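Local atomic coordinates of vacuolar-sorting protein BRO1 (Saccharomyces cerevisiae, PDB entry 1ZB1), a protein that sorts cargo proteins into the intralumenal vesicles of multivesicular bodies and recruits the deubiquitinase DOA4 to endosomes, its Bro1 domain possibly binding SNF7. Residues 75-80 with 351-356; 81-86 with 120-125; 266-271 with 311-316. One frame throughout, in Å; residues are numbered along the deposited sequence.

Contact 1 of 3, residues 75-80 with 351-356; sequences YYSFLE and KILEPY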
loop_
_atom_site.group_PDB
_atom_site.type_symbol
_atom_site.label_atom_id
_atom_site.label_comp_id
_atom_site.label_asym_id
_atom_site.label_seq_id
_atom_site.Cartn_x
_atom_site.Cartn_y
_atom_site.Cartn_z
ATOM N N TYR A 75 4.629 -15.653 -12.802
ATOM C CA TYR A 75 6.049 -15.930 -12.605
ATOM C C TYR A 75 6.311 -16.291 -11.136
ATOM O O TYR A 75 7.117 -17.174 -10.856
ATOM C CB TYR A 75 6.908 -14.726 -13.024
ATOM C CG TYR A 75 8.402 -15.003 -12.967
ATOM C CD1 TYR A 75 8.955 -16.080 -13.658
ATOM C CD2 TYR A 75 9.253 -14.213 -12.186
ATOM C CE1 TYR A 75 10.317 -16.376 -13.569
ATOM C CE2 TYR A 75 10.625 -14.498 -12.096
ATOM C CZ TYR A 75 11.143 -15.582 -12.786
ATOM O OH TYR A 75 12.475 -15.908 -12.674
ATOM N N TYR A 76 5.642 -15.617 -10.200
ATOM C CA TYR A 76 5.836 -15.938 -8.780
ATOM C C TYR A 76 5.384 -17.383 -8.550
ATOM O O TYR A 76 6.050 -18.148 -7.836
ATOM C CB TYR A 76 5.024 -15.004 -7.868
ATOM C CG TYR A 76 5.412 -15.102 -6.392
ATOM C CD1 TYR A 76 6.355 -14.235 -5.840
ATOM C CD2 TYR A 76 4.865 -16.087 -5.566
ATOM C CE1 TYR A 76 6.749 -14.340 -4.498
ATOM C CE2 TYR A 76 5.251 -16.209 -4.220
ATOM C CZ TYR A 76 6.192 -15.332 -3.694
ATOM O OH TYR A 76 6.572 -15.437 -2.367
ATOM N N SER A 77 4.262 -17.762 -9.161
ATOM C CA SER A 77 3.757 -19.127 -9.012
ATOM C C SER A 77 4.824 -20.125 -9.439
ATOM O O SER A 77 5.042 -21.130 -8.766
ATOM C CB SER A 77 2.484 -19.352 -9.841
ATOM O OG SER A 77 1.400 -18.599 -9.320
ATOM N N PHE A 78 5.487 -19.846 -10.557
ATOM C CA PHE A 78 6.543 -20.724 -11.055
ATOM C C PHE A 78 7.613 -20.884 -9.983
ATOM O O PHE A 78 8.081 -21.989 -9.706
ATOM C CB PHE A 78 7.199 -20.134 -12.306
ATOM C CG PHE A 78 8.471 -20.839 -12.699
ATOM C CD1 PHE A 78 8.429 -22.027 -13.422
ATOM C CD2 PHE A 78 9.707 -20.357 -12.275
ATOM C CE1 PHE A 78 9.602 -22.730 -13.720
ATOM C CE2 PHE A 78 10.881 -21.054 -12.568
ATOM C CZ PHE A 78 10.826 -22.242 -13.290
ATOM N N LEU A 79 8.005 -19.754 -9.402
ATOM C CA LEU A 79 9.029 -19.711 -8.357
ATOM C C LEU A 79 8.619 -20.447 -7.090
ATOM O O LEU A 79 9.438 -21.133 -6.473
ATOM C CB LEU A 79 9.329 -18.257 -7.984
ATOM C CG LEU A 79 10.491 -17.451 -8.568
ATOM C CD1 LEU A 79 11.116 -18.103 -9.791
ATOM C CD2 LEU A 79 9.975 -16.064 -8.859
ATOM N N GLU A 80 7.362 -20.278 -6.687
ATOM C CA GLU A 80 6.872 -20.918 -5.474
ATOM C C GLU A 80 6.894 -22.442 -5.610
ATOM O O GLU A 80 7.325 -23.149 -4.693
ATOM C CB GLU A 80 5.457 -20.419 -5.141
ATOM C CG GLU A 80 4.958 -20.856 -3.773
ATOM C CD GLU A 80 5.797 -20.298 -2.632
ATOM O OE1 GLU A 80 7.040 -20.453 -2.660
ATOM O OE2 GLU A 80 5.214 -19.717 -1.697
ATOM N N LYS A 351 -4.057 -16.359 -0.442
ATOM C CA LYS A 351 -5.321 -16.367 -1.173
ATOM C C LYS A 351 -5.253 -15.565 -2.472
ATOM O O LYS A 351 -5.954 -15.869 -3.433
ATOM C CB LYS A 351 -6.450 -15.831 -0.285
ATOM C CG LYS A 351 -6.768 -16.733 0.900
ATOM C CD LYS A 351 -7.945 -16.206 1.710
ATOM C CE LYS A 351 -8.255 -17.117 2.897
ATOM N NZ LYS A 351 -9.462 -16.667 3.649
ATOM N N ILE A 352 -4.417 -14.531 -2.498
ATOM C CA ILE A 352 -4.266 -13.719 -3.701
ATOM C C ILE A 352 -3.524 -14.535 -4.764
ATOM O O ILE A 352 -3.863 -14.499 -5.947
ATOM C CB ILE A 352 -3.460 -12.427 -3.403
ATOM C CG1 ILE A 352 -4.326 -11.436 -2.615
ATOM C CG2 ILE A 352 -2.967 -11.802 -4.705
ATOM C CD1 ILE A 352 -3.566 -10.208 -2.117
ATOM N N LEU A 353 -2.521 -15.287 -4.326
ATOM C CA LEU A 353 -1.706 -16.093 -5.232
ATOM C C LEU A 353 -2.375 -17.377 -5.721
ATOM O O LEU A 353 -2.223 -17.779 -6.877
ATOM C CB LEU A 353 -0.387 -16.445 -4.537
ATOM C CG LEU A 353 0.603 -17.374 -5.247
ATOM C CD1 LEU A 353 1.116 -16.710 -6.516
ATOM C CD2 LEU A 353 1.761 -17.687 -4.308
ATOM N N GLU A 354 -3.122 -18.005 -4.823
ATOM C CA GLU A 354 -3.791 -19.272 -5.090
ATOM C C GLU A 354 -4.407 -19.509 -6.477
ATOM O O GLU A 354 -4.150 -20.536 -7.092
ATOM C CB GLU A 354 -4.838 -19.508 -3.997
ATOM C CG GLU A 354 -5.430 -20.894 -3.960
ATOM C CD GLU A 354 -6.072 -21.185 -2.621
ATOM O OE1 GLU A 354 -5.321 -21.333 -1.628
ATOM O OE2 GLU A 354 -7.319 -21.252 -2.550
ATOM N N PRO A 355 -5.216 -18.571 -6.991
ATOM C CA PRO A 355 -5.824 -18.773 -8.313
ATOM C C PRO A 355 -4.844 -19.019 -9.473
ATOM O O PRO A 355 -5.234 -19.556 -10.513
ATOM C CB PRO A 355 -6.637 -17.495 -8.517
ATOM C CG PRO A 355 -6.998 -17.093 -7.114
ATOM C CD PRO A 355 -5.710 -17.328 -6.370
ATOM N N TYR A 356 -3.581 -18.639 -9.295
ATOM C CA TYR A 356 -2.571 -18.809 -10.347
ATOM C C TYR A 356 -1.719 -20.075 -10.253
ATOM O O TYR A 356 -1.077 -20.465 -11.230
ATOM C CB TYR A 356 -1.625 -17.602 -10.369
ATOM C CG TYR A 356 -2.319 -16.287 -10.615
ATOM C CD1 TYR A 356 -2.901 -15.572 -9.566
ATOM C CD2 TYR A 356 -2.426 -15.771 -11.906
ATOM C CE1 TYR A 356 -3.579 -14.364 -9.805
ATOM C CE2 TYR A 356 -3.096 -14.575 -12.154
ATOM C CZ TYR A 356 -3.671 -13.880 -11.102
ATOM O OH TYR A 356 -4.354 -12.711 -11.354
#
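Leu353 carries the apolar part of this contact, setting its two methyl groups against Tyr76 and Ser77 of helix 65-86. With CG anti to the backbone N (chi1 176°), its branch extends across to the other helix and meets the Tyr76 side chain at about a right angle. Leu353 CD2 approaches the ring obliquely, 3.7 Å from Tyr76 CD2, and the ring also packs edge-to-face with Trp349, one turn earlier on the helix of Leu353.

The polar element is Ser77 OG, whose hydrogen bond is spent within its own helix, on the carbonyl of Leu73. Toward the partner helix the oxygen therefore makes van der Waals contacts: Leu353 CD1 and Tyr356 CB each lie 3.4 Å from Ser77 OG. At the small Ser77 the backbones come close: its CA and that of Tyr356 are 6.5 Å apart. The end of the Tyr356 side chain leads away from 75-80, and the side chain touches Leu73 and Lys74, earlier on the same helix 65-86.

The segments' axes approach to 9.6 Å at a crossing angle of -89°, a near-perpendicular helix crossing in the mainly helical Bro1 domain, joining helix 65-86 to the last modelled helix.

Contact 2 of 3, residues 81-86 with 120-125; sequences HLYFRL and FEKSCT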
loop_
_atom_site.group_PDB
_atom_site.type_symbol
_atom_site.label_atom_id
_atom_site.label_comp_id
_atom_site.label_asym_id
_atom_site.label_seq_id
_atom_site.Cartn_x
_atom_site.Cartn_y
_atom_site.Cartn_z
ATOM N N HIS A 81 6.432 -22.950 -6.750
ATOM C CA HIS A 81 6.442 -24.391 -6.981
ATOM C C HIS A 81 7.879 -24.905 -7.073
ATOM O O HIS A 81 8.171 -26.018 -6.635
ATOM C CB HIS A 81 5.692 -24.748 -8.270
ATOM C CG HIS A 81 4.202 -24.760 -8.125
ATOM N ND1 HIS A 81 3.388 -23.808 -8.704
ATOM C CD2 HIS A 81 3.376 -25.615 -7.476
ATOM C CE1 HIS A 81 2.126 -24.078 -8.420
ATOM N NE2 HIS A 81 2.091 -25.168 -7.675
ATOM N N LEU A 82 8.768 -24.099 -7.654
ATOM C CA LEU A 82 10.172 -24.482 -7.782
ATOM C C LEU A 82 10.765 -24.598 -6.380
ATOM O O LEU A 82 11.522 -25.526 -6.082
ATOM C CB LEU A 82 10.948 -23.425 -8.580
ATOM C CG LEU A 82 12.444 -23.681 -8.806
ATOM C CD1 LEU A 82 12.649 -24.994 -9.551
ATOM C CD2 LEU A 82 13.040 -22.529 -9.601
ATOM N N TYR A 83 10.407 -23.644 -5.525
ATOM C CA TYR A 83 10.887 -23.621 -4.150
ATOM C C TYR A 83 10.322 -24.792 -3.343
ATOM O O TYR A 83 11.016 -25.348 -2.498
ATOM C CB TYR A 83 10.519 -22.290 -3.490
ATOM C CG TYR A 83 10.929 -22.177 -2.034
ATOM C CD1 TYR A 83 10.000 -22.363 -1.013
ATOM C CD2 TYR A 83 12.244 -21.871 -1.681
ATOM C CE1 TYR A 83 10.366 -22.242 0.327
ATOM C CE2 TYR A 83 12.622 -21.751 -0.343
ATOM C CZ TYR A 83 11.676 -21.935 0.653
ATOM O OH TYR A 83 12.033 -21.796 1.975
ATOM N N PHE A 84 9.070 -25.163 -3.598
ATOM C CA PHE A 84 8.462 -26.295 -2.895
ATOM C C PHE A 84 9.258 -27.559 -3.208
ATOM O O PHE A 84 9.420 -28.436 -2.358
ATOM C CB PHE A 84 7.016 -26.547 -3.355
ATOM C CG PHE A 84 6.019 -25.507 -2.910
ATOM C CD1 PHE A 84 6.232 -24.738 -1.770
ATOM C CD2 PHE A 84 4.821 -25.347 -3.609
ATOM C CE1 PHE A 84 5.269 -23.828 -1.331
ATOM C CE2 PHE A 84 3.851 -24.440 -3.177
ATOM C CZ PHE A 84 4.078 -23.679 -2.033
ATOM N N ARG A 85 9.746 -27.647 -4.442
ATOM C CA ARG A 85 10.493 -28.812 -4.898
ATOM C C ARG A 85 11.994 -28.817 -4.599
ATOM O O ARG A 85 12.552 -29.866 -4.267
ATOM C CB ARG A 85 10.261 -28.993 -6.400
ATOM C CG ARG A 85 8.799 -29.261 -6.748
ATOM C CD ARG A 85 8.542 -29.172 -8.240
ATOM N NE ARG A 85 7.177 -29.557 -8.598
ATOM C CZ ARG A 85 6.077 -28.954 -8.150
ATOM N NH1 ARG A 85 6.168 -27.927 -7.315
ATOM N NH2 ARG A 85 4.880 -29.374 -8.549
ATOM N N LEU A 86 12.646 -27.661 -4.708
ATOM C CA LEU A 86 14.086 -27.572 -4.462
ATOM C C LEU A 86 14.480 -27.027 -3.094
ATOM O O LEU A 86 15.504 -27.425 -2.537
ATOM C CB LEU A 86 14.756 -26.720 -5.545
ATOM C CG LEU A 86 14.656 -27.225 -6.986
ATOM C CD1 LEU A 86 15.503 -26.345 -7.892
ATOM C CD2 LEU A 86 15.128 -28.673 -7.063
ATOM N N PHE A 120 15.391 -14.542 -2.871
ATOM C CA PHE A 120 15.730 -13.214 -3.383
ATOM C C PHE A 120 14.851 -12.905 -4.607
ATOM O O PHE A 120 14.203 -11.858 -4.665
ATOM C CB PHE A 120 17.219 -13.160 -3.770
ATOM C CG PHE A 120 17.689 -11.803 -4.248
ATOM C CD1 PHE A 120 17.490 -10.663 -3.473
ATOM C CD2 PHE A 120 18.366 -11.673 -5.460
ATOM C CE1 PHE A 120 17.957 -9.409 -3.890
ATOM C CE2 PHE A 120 18.841 -10.419 -5.890
ATOM C CZ PHE A 120 18.634 -9.290 -5.100
ATOM N N GLU A 121 14.818 -13.826 -5.569
ATOM C CA GLU A 121 14.013 -13.639 -6.786
ATOM C C GLU A 121 12.522 -13.499 -6.425
ATOM O O GLU A 121 11.820 -12.652 -6.983
ATOM C CB GLU A 121 14.236 -14.812 -7.761
ATOM C CG GLU A 121 13.449 -14.721 -9.089
ATOM C CD GLU A 121 14.102 -13.826 -10.142
ATOM O OE1 GLU A 121 14.810 -12.869 -9.779
ATOM O OE2 GLU A 121 13.891 -14.079 -11.350
ATOM N N LYS A 122 12.056 -14.301 -5.467
ATOM C CA LYS A 122 10.665 -14.251 -5.012
ATOM C C LYS A 122 10.312 -12.925 -4.340
ATOM O O LYS A 122 9.340 -12.269 -4.713
ATOM C CB LYS A 122 10.380 -15.380 -4.009
ATOM C CG LYS A 122 10.118 -16.739 -4.626
ATOM C CD LYS A 122 10.165 -17.852 -3.574
ATOM C CE LYS A 122 9.212 -17.590 -2.411
ATOM N NZ LYS A 122 9.187 -18.723 -1.439
ATOM N N SER A 123 11.093 -12.543 -3.334
ATOM C CA SER A 123 10.829 -11.311 -2.601
ATOM C C SER A 123 10.798 -10.082 -3.507
ATOM O O SER A 123 9.919 -9.223 -3.365
ATOM C CB SER A 123 11.869 -11.119 -1.478
ATOM O OG SER A 123 13.185 -11.022 -1.990
ATOM N N CYS A 124 11.744 -9.995 -4.439
ATOM C CA CYS A 124 11.788 -8.845 -5.340
ATOM C C CYS A 124 10.565 -8.816 -6.266
ATOM O O CYS A 124 9.979 -7.758 -6.511
ATOM C CB CYS A 124 13.082 -8.858 -6.153
ATOM S SG CYS A 124 14.558 -8.419 -5.176
ATOM N N THR A 125 10.185 -9.979 -6.776
ATOM C CA THR A 125 9.020 -10.077 -7.642
ATOM C C THR A 125 7.745 -9.673 -6.871
ATOM O O THR A 125 6.906 -8.931 -7.386
ATOM C CB THR A 125 8.861 -11.520 -8.181
ATOM O OG1 THR A 125 9.933 -11.814 -9.085
ATOM C CG2 THR A 125 7.528 -11.676 -8.904
#
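The ammonium group of Lys122 sits over one face of the Tyr83 ring, a cation-pi contact that joins helix 65-86 near its C-terminal end to the early turns of helix 118-139. The two side chains cross at about a right angle, so the lysine presents its end to the ring instead of lying along it. Lys122 NZ is 4.0 Å from the ring centroid and 22° off the ring normal. It is displaced toward the rim on the CG-CD1-CE1 side, with Tyr83 CD1 the nearest ring atom to Lys122 NZ at 3.8 Å.

Both residues have to reach for this meeting, since their CA atoms are 9.4 Å apart. A chi1 of 178° swings Tyr83 CG to the far side from its own N, while the lysine chain bends at chi3 (55°) before ending in NZ. The side chain of Lys122 also touches Tyr76 and Leu79, which belong to the same helix as Tyr83.

Away from this pair, each helix has side-chain bonds of its own. Thr125 OG1 donates to Glu121 O over 2.9 Å, while Thr125 N reaches the same oxygen from the opposite face of its carbonyl plane. Arg85 NH1 donates to His81 O (2.8 Å) from above the carbonyl plane, and Arg85 N reaches that oxygen from the other face.

Lys122 NZ also forms a salt bridge with Glu80 OE1. The ammonium group of a buried lysine is thus held by a carboxylate and an aromatic face offered by a single helix. Together they would be expected to favour its charged form and to offset the cost of withdrawing that charge from water.

Contact 3 of 3, residues 266-271 with 311-316; sequences HLEEEN and EKKQKE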
loop_
_atom_site.group_PDB
_atom_site.type_symbol
_atom_site.label_atom_id
_atom_site.label_comp_id
_atom_site.label_asym_id
_atom_site.label_seq_id
_atom_site.Cartn_x
_atom_site.Cartn_y
_atom_site.Cartn_z
ATOM N N HIS A 266 -23.538 15.384 14.806
ATOM C CA HIS A 266 -24.367 14.354 15.415
ATOM C C HIS A 266 -24.886 14.855 16.760
ATOM O O HIS A 266 -26.064 14.693 17.082
ATOM C CB HIS A 266 -23.556 13.068 15.602
ATOM C CG HIS A 266 -24.139 12.127 16.608
ATOM N ND1 HIS A 266 -23.594 11.950 17.862
ATOM C CD2 HIS A 266 -25.244 11.344 16.564
ATOM C CE1 HIS A 266 -24.338 11.101 18.547
ATOM N NE2 HIS A 266 -25.347 10.720 17.783
ATOM N N LEU A 267 -24.000 15.463 17.543
ATOM C CA LEU A 267 -24.370 15.993 18.848
ATOM C C LEU A 267 -25.479 17.034 18.714
ATOM O O LEU A 267 -26.373 17.110 19.557
ATOM C CB LEU A 267 -23.150 16.611 19.534
ATOM C CG LEU A 267 -22.029 15.629 19.883
ATOM C CD1 LEU A 267 -20.872 16.377 20.523
ATOM C CD2 LEU A 267 -22.560 14.565 20.825
ATOM N N GLU A 268 -25.417 17.833 17.654
ATOM C CA GLU A 268 -26.431 18.853 17.407
ATOM C C GLU A 268 -27.737 18.164 17.045
ATOM O O GLU A 268 -28.823 18.666 17.335
ATOM C CB GLU A 268 -26.011 19.765 16.253
ATOM C CG GLU A 268 -27.160 20.597 15.700
ATOM C CD GLU A 268 -26.760 21.446 14.516
ATOM O OE1 GLU A 268 -26.051 20.933 13.625
ATOM O OE2 GLU A 268 -27.166 22.625 14.468
ATOM N N GLU A 269 -27.613 17.013 16.399
ATOM C CA GLU A 269 -28.760 16.219 15.979
ATOM C C GLU A 269 -29.426 15.631 17.223
ATOM O O GLU A 269 -30.626 15.368 17.233
ATOM C CB GLU A 269 -28.285 15.104 15.042
ATOM C CG GLU A 269 -29.325 14.586 14.062
ATOM C CD GLU A 269 -28.730 13.610 13.054
ATOM O OE1 GLU A 269 -28.222 12.547 13.478
ATOM O OE2 GLU A 269 -28.767 13.909 11.841
ATOM N N GLU A 270 -28.633 15.435 18.274
ATOM C CA GLU A 270 -29.129 14.888 19.534
ATOM C C GLU A 270 -29.460 16.023 20.499
ATOM O O GLU A 270 -29.604 15.804 21.700
ATOM C CB GLU A 270 -28.074 13.985 20.177
ATOM C CG GLU A 270 -27.646 12.797 19.333
ATOM C CD GLU A 270 -28.710 11.722 19.242
ATOM O OE1 GLU A 270 -29.780 11.977 18.651
ATOM O OE2 GLU A 270 -28.471 10.614 19.767
ATOM N N ASN A 271 -29.569 17.236 19.967
ATOM C CA ASN A 271 -29.874 18.407 20.780
ATOM C C ASN A 271 -28.903 18.572 21.943
ATOM O O ASN A 271 -29.290 19.008 23.030
ATOM C CB ASN A 271 -31.305 18.328 21.319
ATOM C CG ASN A 271 -32.346 18.449 20.225
ATOM O OD1 ASN A 271 -32.387 19.442 19.497
ATOM N ND2 ASN A 271 -33.196 17.436 20.104
ATOM N N GLU A 311 -16.506 27.443 10.991
ATOM C CA GLU A 311 -16.818 28.696 11.663
ATOM C C GLU A 311 -18.296 29.024 11.521
ATOM O O GLU A 311 -18.949 29.422 12.483
ATOM C CB GLU A 311 -15.964 29.833 11.093
ATOM C CG GLU A 311 -14.498 29.743 11.495
ATOM C CD GLU A 311 -13.657 30.890 10.957
ATOM O OE1 GLU A 311 -12.468 30.972 11.334
ATOM O OE2 GLU A 311 -14.181 31.702 10.162
ATOM N N LYS A 312 -18.815 28.844 10.314
ATOM C CA LYS A 312 -20.214 29.111 10.029
ATOM C C LYS A 312 -21.103 28.316 10.988
ATOM O O LYS A 312 -21.994 28.872 11.632
ATOM C CB LYS A 312 -20.510 28.728 8.579
ATOM C CG LYS A 312 -21.687 29.461 7.958
ATOM C CD LYS A 312 -21.552 29.486 6.440
ATOM C CE LYS A 312 -20.240 30.150 6.022
ATOM N NZ LYS A 312 -20.062 30.227 4.542
ATOM N N LYS A 313 -20.843 27.017 11.092
ATOM C CA LYS A 313 -21.617 26.151 11.973
ATOM C C LYS A 313 -21.364 26.525 13.429
ATOM O O LYS A 313 -22.280 26.544 14.249
ATOM C CB LYS A 313 -21.230 24.688 11.751
ATOM C CG LYS A 313 -22.292 23.703 12.192
ATOM C CD LYS A 313 -23.536 23.854 11.326
ATOM C CE LYS A 313 -24.650 22.949 11.798
ATOM N NZ LYS A 313 -24.994 23.260 13.205
ATOM N N GLN A 314 -20.108 26.824 13.738
ATOM C CA GLN A 314 -19.706 27.203 15.086
ATOM C C GLN A 314 -20.516 28.417 15.556
ATOM O O GLN A 314 -20.889 28.507 16.726
ATOM C CB GLN A 314 -18.210 27.527 15.094
ATOM C CG GLN A 314 -17.415 26.895 16.233
ATOM C CD GLN A 314 -15.926 26.780 15.912
ATOM O OE1 GLN A 314 -15.121 26.384 16.760
ATOM N NE2 GLN A 314 -15.557 27.122 14.680
ATOM N N LYS A 315 -20.784 29.341 14.637
ATOM C CA LYS A 315 -21.551 30.546 14.948
ATOM C C LYS A 315 -22.966 30.191 15.392
ATOM O O LYS A 315 -23.370 30.488 16.515
ATOM C CB LYS A 315 -21.645 31.457 13.722
ATOM C CG LYS A 315 -20.321 31.961 13.179
ATOM C CD LYS A 315 -20.555 32.862 11.972
ATOM C CE LYS A 315 -19.249 33.304 11.328
ATOM N NZ LYS A 315 -19.484 34.227 10.181
ATOM N N GLU A 316 -23.709 29.560 14.488
ATOM C CA GLU A 316 -25.090 29.153 14.733
ATOM C C GLU A 316 -25.283 28.505 16.098
ATOM O O GLU A 316 -26.162 28.901 16.863
ATOM C CB GLU A 316 -25.543 28.195 13.630
ATOM C CG GLU A 316 -25.399 28.780 12.230
ATOM C CD GLU A 316 -25.694 27.776 11.128
ATOM O OE1 GLU A 316 -25.545 28.146 9.941
ATOM O OE2 GLU A 316 -26.073 26.623 11.440
#
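A single pair of side chains makes this whole contact: Glu268 and Lys313 bridge two helices whose nearest CA atoms, those of the same two residues, are 10.3 Å apart. The link is a surface salt bridge near the C-terminal end of helix 242-269, within the helical Bro1 domain, and it ties that end to the middle of helix 303-322. The intervening helix 275-290 receives Leu267 from the first segment and Gln314 from the second, so the charged pair spans helices that share a neighbour.

The two side chains come from opposite directions. Glu268 runs extended beyond CG, carrying the carboxylate well out from its helix. Lys313 is less straight, with bends at chi2 (65°) and chi4 (59°), the second of which turns the ammonium group at the end of the chain. NZ is modelled facing both carboxylate oxygens. Its exact place is doubtful, however, because it lies too near the carboxyl carbon, and the short bond lengths should not be read as unusual strength.

A long and less certain salt bridge to Glu316 OE2, 3.9 Å from Lys313 NZ, would extend the pair into a network. If NZ lies about where it is modelled, one lysine stands between two carboxylates, and its positive charge would be expected to ease their mutual repulsion; Glu268 OE2 and Glu316 OE2 are 5.1 Å apart.

Just beyond Glu268 the helix closes in a Schellman motif, with Asn271 at the C-prime position in a left-handed backbone conformation (phi 54°). Arg272 N bonds back to Leu267 O, and the bridging glutamate contributes its backbone to the same ending: Asn271 N makes a weak hydrogen bond to Glu268 O at 3.1 Å.

Overall arrangement
After two earlier helices the chain runs into helix 65-86, which serves two contacts in succession, 75-80 in contact 1 and 81-86 in contact 2. Contact 2 closes soonest, after a short excursion through the two-stranded antiparallel sheet to helix 118-139. Much later contact 3 opens and closes between helices 242-269 and 303-322, in series with contact 2. Only then does helix 349-371 return to close contact 1, whose long loop encloses both others. Contacts 1 and 2 have centres about 10 Å apart and touch directly, whereas contact 3 lies on the opposite side of the chain's centre, its centre about 53 Å from that of contact 1.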